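PDB 3QC2: glycosyl hydrolase, which is of unstated specificity but probably adopts the five-bladed beta-propeller fold of many glycosyl hydrolase families. Local coordinates for residues N9-R21 / T300-E314. Residues are numbered along the deposited sequence; the frame is centred on the assembly and turned at random.
Sequences NKLPDWAFGGFER and TRLDEPFFRPMDSFE
F19 and F307 lie abreast, CA atoms 7.4 Å apart, where the irregular N-terminal segment 9-21 runs along 300-314, which comprises the end of strand 298-301, the loop after it and a short 3-10 segment at 312-314. No direct backbone hydrogen bond links the two; a water instead takes the N-H of F19 and donates to the carbonyl of F306. A type I turn from P12 to A15 brings P12, W14 and A15 against L302, whose CD2 presses on P12 CD and lies beside W14 CZ2 (3.9 Å). L11 CD2 rests on F306 CB, and the rings of F19 and F306 meet obliquely, planes 50° apart. N9 ND2 donates to P305 O (2.8 Å), the bond bent to 137°, while a water joins N9 OD1 to E304 O. The fold is consistent with the beta-propeller of related glycosyl hydrolases, and here the N-terminal segment packs beside strands 283-290 and 335-342. R21, extended from CG to NE, lays its guanidinium over one face of the F307 ring, the planes 16° apart, NH2 3.3 Å from F307 CZ, with M310 CB over the opposite face of the guanidinium. In its plane, R21 NE forms a nearly straight salt bridge to the syn side of E314 OE2 (2.7 Å), and NH2 pairs with D361. E314 is itself held by M310 N and D311 N, which both donate to OE1, and by Y340 at OE2.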
# COMPACT_ATOMS: atom_id res chain seq x y z
N ASN A 9 3.32 -21.82 -10.97
CA ASN A 9 3.90 -20.98 -9.93
C ASN A 9 3.44 -21.46 -8.55
O ASN A 9 2.57 -20.86 -7.93
CB ASN A 9 3.50 -19.51 -10.18
CG ASN A 9 4.24 -18.51 -9.30
OD1 ASN A 9 5.19 -18.85 -8.61
ND2 ASN A 9 3.82 -17.26 -9.35
N LYS A 10 4.04 -22.56 -8.08
CA LYS A 10 3.68 -23.16 -6.78
C LYS A 10 4.09 -22.27 -5.64
O LYS A 10 5.20 -21.75 -5.62
CB LYS A 10 4.35 -24.55 -6.61
CG LYS A 10 3.86 -25.62 -7.57
CD LYS A 10 4.48 -27.00 -7.25
N LEU A 11 3.18 -22.09 -4.70
CA LEU A 11 3.44 -21.28 -3.53
C LEU A 11 3.77 -22.17 -2.34
O LEU A 11 3.22 -23.27 -2.21
CB LEU A 11 2.21 -20.44 -3.17
CG LEU A 11 1.78 -19.33 -4.13
CD1 LEU A 11 0.44 -18.75 -3.68
CD2 LEU A 11 2.83 -18.24 -4.22
N PRO A 12 4.69 -21.71 -1.47
CA PRO A 12 4.97 -22.46 -0.26
C PRO A 12 3.74 -22.36 0.68
O PRO A 12 2.92 -21.43 0.54
CB PRO A 12 6.18 -21.74 0.33
CG PRO A 12 6.09 -20.36 -0.19
CD PRO A 12 5.48 -20.46 -1.55
N ASP A 13 3.63 -23.31 1.63
CA ASP A 13 2.45 -23.37 2.54
C ASP A 13 2.25 -22.17 3.48
O ASP A 13 1.19 -22.05 4.09
CB ASP A 13 2.43 -24.70 3.34
CG ASP A 13 3.62 -24.84 4.31
OD1 ASP A 13 4.41 -23.86 4.48
OD2 ASP A 13 3.78 -25.94 4.91
N TRP A 14 3.24 -21.29 3.59
CA TRP A 14 3.12 -20.08 4.46
C TRP A 14 2.54 -18.85 3.73
O TRP A 14 2.02 -17.94 4.36
CB TRP A 14 4.47 -19.72 5.09
CG TRP A 14 5.57 -19.46 4.10
CD1 TRP A 14 6.53 -20.35 3.69
CD2 TRP A 14 5.82 -18.24 3.40
NE1 TRP A 14 7.37 -19.75 2.77
CE2 TRP A 14 6.95 -18.45 2.57
CE3 TRP A 14 5.21 -16.99 3.38
CZ2 TRP A 14 7.47 -17.46 1.75
CZ3 TRP A 14 5.72 -16.01 2.57
CH2 TRP A 14 6.84 -16.25 1.76
N ALA A 15 2.64 -18.83 2.40
CA ALA A 15 2.20 -17.68 1.60
C ALA A 15 0.69 -17.64 1.34
O ALA A 15 0.02 -18.65 1.39
CB ALA A 15 2.96 -17.67 0.25
N PHE A 16 0.18 -16.43 1.09
CA PHE A 16 -1.22 -16.21 0.73
C PHE A 16 -1.34 -16.36 -0.77
O PHE A 16 -0.47 -15.88 -1.51
CB PHE A 16 -1.68 -14.78 1.11
CG PHE A 16 -1.81 -14.54 2.59
CD1 PHE A 16 -0.69 -14.32 3.38
CD2 PHE A 16 -3.07 -14.51 3.20
CE1 PHE A 16 -0.81 -14.09 4.75
CE2 PHE A 16 -3.19 -14.28 4.57
CZ PHE A 16 -2.06 -14.06 5.34
N GLY A 17 -2.40 -17.00 -1.23
CA GLY A 17 -2.63 -17.15 -2.67
C GLY A 17 -3.15 -18.51 -3.09
O GLY A 17 -3.10 -19.46 -2.31
N GLY A 18 -3.62 -18.62 -4.33
CA GLY A 18 -3.63 -17.51 -5.30
C GLY A 18 -4.81 -16.56 -5.17
O GLY A 18 -5.86 -16.92 -4.64
N PHE A 19 -4.61 -15.33 -5.65
CA PHE A 19 -5.63 -14.29 -5.67
C PHE A 19 -6.22 -14.27 -7.07
O PHE A 19 -5.57 -13.85 -8.02
CB PHE A 19 -5.04 -12.95 -5.31
CG PHE A 19 -4.59 -12.84 -3.88
CD1 PHE A 19 -3.40 -13.40 -3.47
CD2 PHE A 19 -5.37 -12.17 -2.95
CE1 PHE A 19 -2.99 -13.30 -2.14
CE2 PHE A 19 -4.96 -12.06 -1.63
CZ PHE A 19 -3.77 -12.63 -1.23
N GLU A 20 -7.45 -14.74 -7.18
CA GLU A 20 -8.10 -14.83 -8.46
C GLU A 20 -8.95 -13.60 -8.75
O GLU A 20 -9.71 -13.15 -7.91
CB GLU A 20 -8.94 -16.11 -8.51
CG GLU A 20 -9.49 -16.44 -9.88
CD GLU A 20 -10.15 -17.83 -9.94
OE1 GLU A 20 -10.54 -18.38 -8.86
OE2 GLU A 20 -10.29 -18.36 -11.08
N ARG A 21 -8.80 -13.06 -9.95
CA ARG A 21 -9.54 -11.89 -10.40
C ARG A 21 -10.97 -12.34 -10.81
O ARG A 21 -11.11 -13.13 -11.73
CB ARG A 21 -8.84 -11.23 -11.60
CG ARG A 21 -7.37 -10.81 -11.33
CD ARG A 21 -6.66 -10.49 -12.61
NE ARG A 21 -5.24 -10.16 -12.43
CZ ARG A 21 -4.25 -11.05 -12.29
NH1 ARG A 21 -4.51 -12.36 -12.29
NH2 ARG A 21 -2.99 -10.64 -12.14
N THR A 300 12.59 -15.86 4.60
CA THR A 300 12.64 -16.12 3.16
C THR A 300 11.70 -15.22 2.41
O THR A 300 10.92 -14.49 3.01
CB THR A 300 12.25 -17.59 2.86
OG1 THR A 300 12.36 -17.86 1.45
CG2 THR A 300 10.79 -17.88 3.36
N ARG A 301 11.80 -15.26 1.08
CA ARG A 301 10.86 -14.55 0.19
C ARG A 301 10.61 -15.42 -1.03
O ARG A 301 11.37 -16.35 -1.30
CB ARG A 301 11.36 -13.16 -0.23
CG ARG A 301 12.73 -13.14 -0.88
CD ARG A 301 13.10 -11.73 -1.36
NE ARG A 301 14.53 -11.48 -1.24
CZ ARG A 301 15.14 -10.33 -1.55
NH1 ARG A 301 14.46 -9.31 -2.05
NH2 ARG A 301 16.44 -10.22 -1.36
N LEU A 302 9.53 -15.11 -1.76
CA LEU A 302 9.19 -15.84 -2.95
C LEU A 302 10.18 -15.47 -4.04
O LEU A 302 10.53 -14.30 -4.19
CB LEU A 302 7.77 -15.51 -3.41
CG LEU A 302 6.62 -15.79 -2.44
CD1 LEU A 302 5.32 -15.33 -3.03
CD2 LEU A 302 6.54 -17.29 -2.06
N ASP A 303 10.66 -16.46 -4.77
CA ASP A 303 11.60 -16.25 -5.87
C ASP A 303 10.90 -15.75 -7.14
O ASP A 303 11.54 -15.21 -8.01
CB ASP A 303 12.37 -17.55 -6.16
CG ASP A 303 13.33 -17.93 -5.02
OD1 ASP A 303 13.72 -17.02 -4.20
OD2 ASP A 303 13.69 -19.12 -4.94
N GLU A 304 9.59 -15.96 -7.22
CA GLU A 304 8.77 -15.54 -8.35
C GLU A 304 7.61 -14.72 -7.80
O GLU A 304 7.12 -15.02 -6.74
CB GLU A 304 8.21 -16.76 -9.08
CG GLU A 304 9.26 -17.75 -9.55
CD GLU A 304 10.13 -17.21 -10.69
OE1 GLU A 304 9.78 -16.16 -11.26
OE2 GLU A 304 11.15 -17.85 -11.01
N PRO A 305 7.17 -13.68 -8.53
CA PRO A 305 6.04 -12.92 -8.03
C PRO A 305 4.77 -13.80 -8.05
O PRO A 305 4.60 -14.63 -8.94
CB PRO A 305 5.95 -11.77 -9.02
CG PRO A 305 6.48 -12.31 -10.27
CD PRO A 305 7.57 -13.25 -9.87
N PHE A 306 3.91 -13.63 -7.04
CA PHE A 306 2.66 -14.43 -6.92
C PHE A 306 1.52 -13.78 -7.66
O PHE A 306 0.52 -14.42 -7.94
CB PHE A 306 2.26 -14.63 -5.46
CG PHE A 306 1.68 -13.39 -4.81
CD1 PHE A 306 2.51 -12.45 -4.19
CD2 PHE A 306 0.30 -13.18 -4.80
CE1 PHE A 306 1.97 -11.30 -3.57
CE2 PHE A 306 -0.25 -12.04 -4.20
CZ PHE A 306 0.60 -11.09 -3.58
N PHE A 307 1.67 -12.48 -7.96
CA PHE A 307 0.65 -11.70 -8.65
C PHE A 307 1.36 -10.69 -9.55
O PHE A 307 2.23 -9.95 -9.10
CB PHE A 307 -0.24 -10.99 -7.63
CG PHE A 307 -1.50 -10.42 -8.20
CD1 PHE A 307 -2.62 -11.23 -8.40
CD2 PHE A 307 -1.59 -9.07 -8.52
CE1 PHE A 307 -3.82 -10.71 -8.92
CE2 PHE A 307 -2.79 -8.54 -9.05
CZ PHE A 307 -3.91 -9.39 -9.24
N ARG A 308 0.99 -10.67 -10.84
CA ARG A 308 1.61 -9.75 -11.82
C ARG A 308 0.58 -9.34 -12.87
O ARG A 308 -0.52 -9.89 -12.91
CB ARG A 308 2.81 -10.42 -12.48
CG ARG A 308 2.48 -11.65 -13.31
CD ARG A 308 3.75 -12.30 -13.81
NE ARG A 308 3.50 -13.48 -14.63
CZ ARG A 308 3.28 -13.46 -15.95
NH1 ARG A 308 3.25 -12.30 -16.64
NH2 ARG A 308 3.07 -14.60 -16.59
N PRO A 309 0.93 -8.34 -13.73
CA PRO A 309 -0.01 -7.92 -14.78
C PRO A 309 -0.35 -9.04 -15.73
O PRO A 309 0.55 -9.64 -16.32
CB PRO A 309 0.76 -6.81 -15.51
CG PRO A 309 1.66 -6.26 -14.49
CD PRO A 309 2.07 -7.42 -13.63
N MSE A 310 -1.65 -9.34 -15.85
CA MSE A 310 -2.14 -10.42 -16.74
C MSE A 310 -3.22 -9.95 -17.70
O MSE A 310 -3.25 -10.35 -18.85
CB MSE A 310 -2.71 -11.57 -15.91
CG MSE A 310 -1.72 -12.28 -15.00
SE MSE A 310 -0.35 -13.24 -15.96
CE MSE A 310 -1.49 -14.43 -17.04
N ASP A 311 -4.13 -9.11 -17.20
CA ASP A 311 -5.26 -8.64 -17.99
C ASP A 311 -5.05 -7.23 -18.53
O ASP A 311 -4.20 -6.47 -18.05
CB ASP A 311 -6.54 -8.72 -17.15
CG ASP A 311 -6.88 -10.18 -16.74
OD1 ASP A 311 -6.26 -11.13 -17.29
OD2 ASP A 311 -7.78 -10.36 -15.87
N SER A 312 -5.86 -6.87 -19.54
CA SER A 312 -5.75 -5.58 -20.21
C SER A 312 -6.01 -4.39 -19.30
O SER A 312 -5.39 -3.34 -19.48
CB SER A 312 -6.68 -5.52 -21.45
OG SER A 312 -8.03 -5.78 -21.10
N PHE A 313 -6.91 -4.53 -18.31
CA PHE A 313 -7.20 -3.41 -17.37
C PHE A 313 -5.99 -3.04 -16.51
O PHE A 313 -5.93 -1.94 -15.97
CB PHE A 313 -8.45 -3.68 -16.48
CG PHE A 313 -8.23 -4.73 -15.42
CD1 PHE A 313 -7.74 -4.38 -14.16
CD2 PHE A 313 -8.54 -6.06 -15.67
CE1 PHE A 313 -7.54 -5.37 -13.17
CE2 PHE A 313 -8.35 -7.05 -14.68
CZ PHE A 313 -7.85 -6.70 -13.44
N GLU A 314 -5.05 -3.99 -16.38
CA GLU A 314 -3.79 -3.78 -15.64
C GLU A 314 -2.72 -3.23 -16.59
O GLU A 314 -1.55 -3.10 -16.21
CB GLU A 314 -3.32 -5.09 -15.01
CG GLU A 314 -4.33 -5.68 -14.04
CD GLU A 314 -4.08 -7.14 -13.69
OE1 GLU A 314 -3.53 -7.88 -14.52
OE2 GLU A 314 -4.47 -7.55 -12.59
O HOH W 1 5.46 -17.02 -6.44
O HOH W 2 -2.09 -14.96 -7.02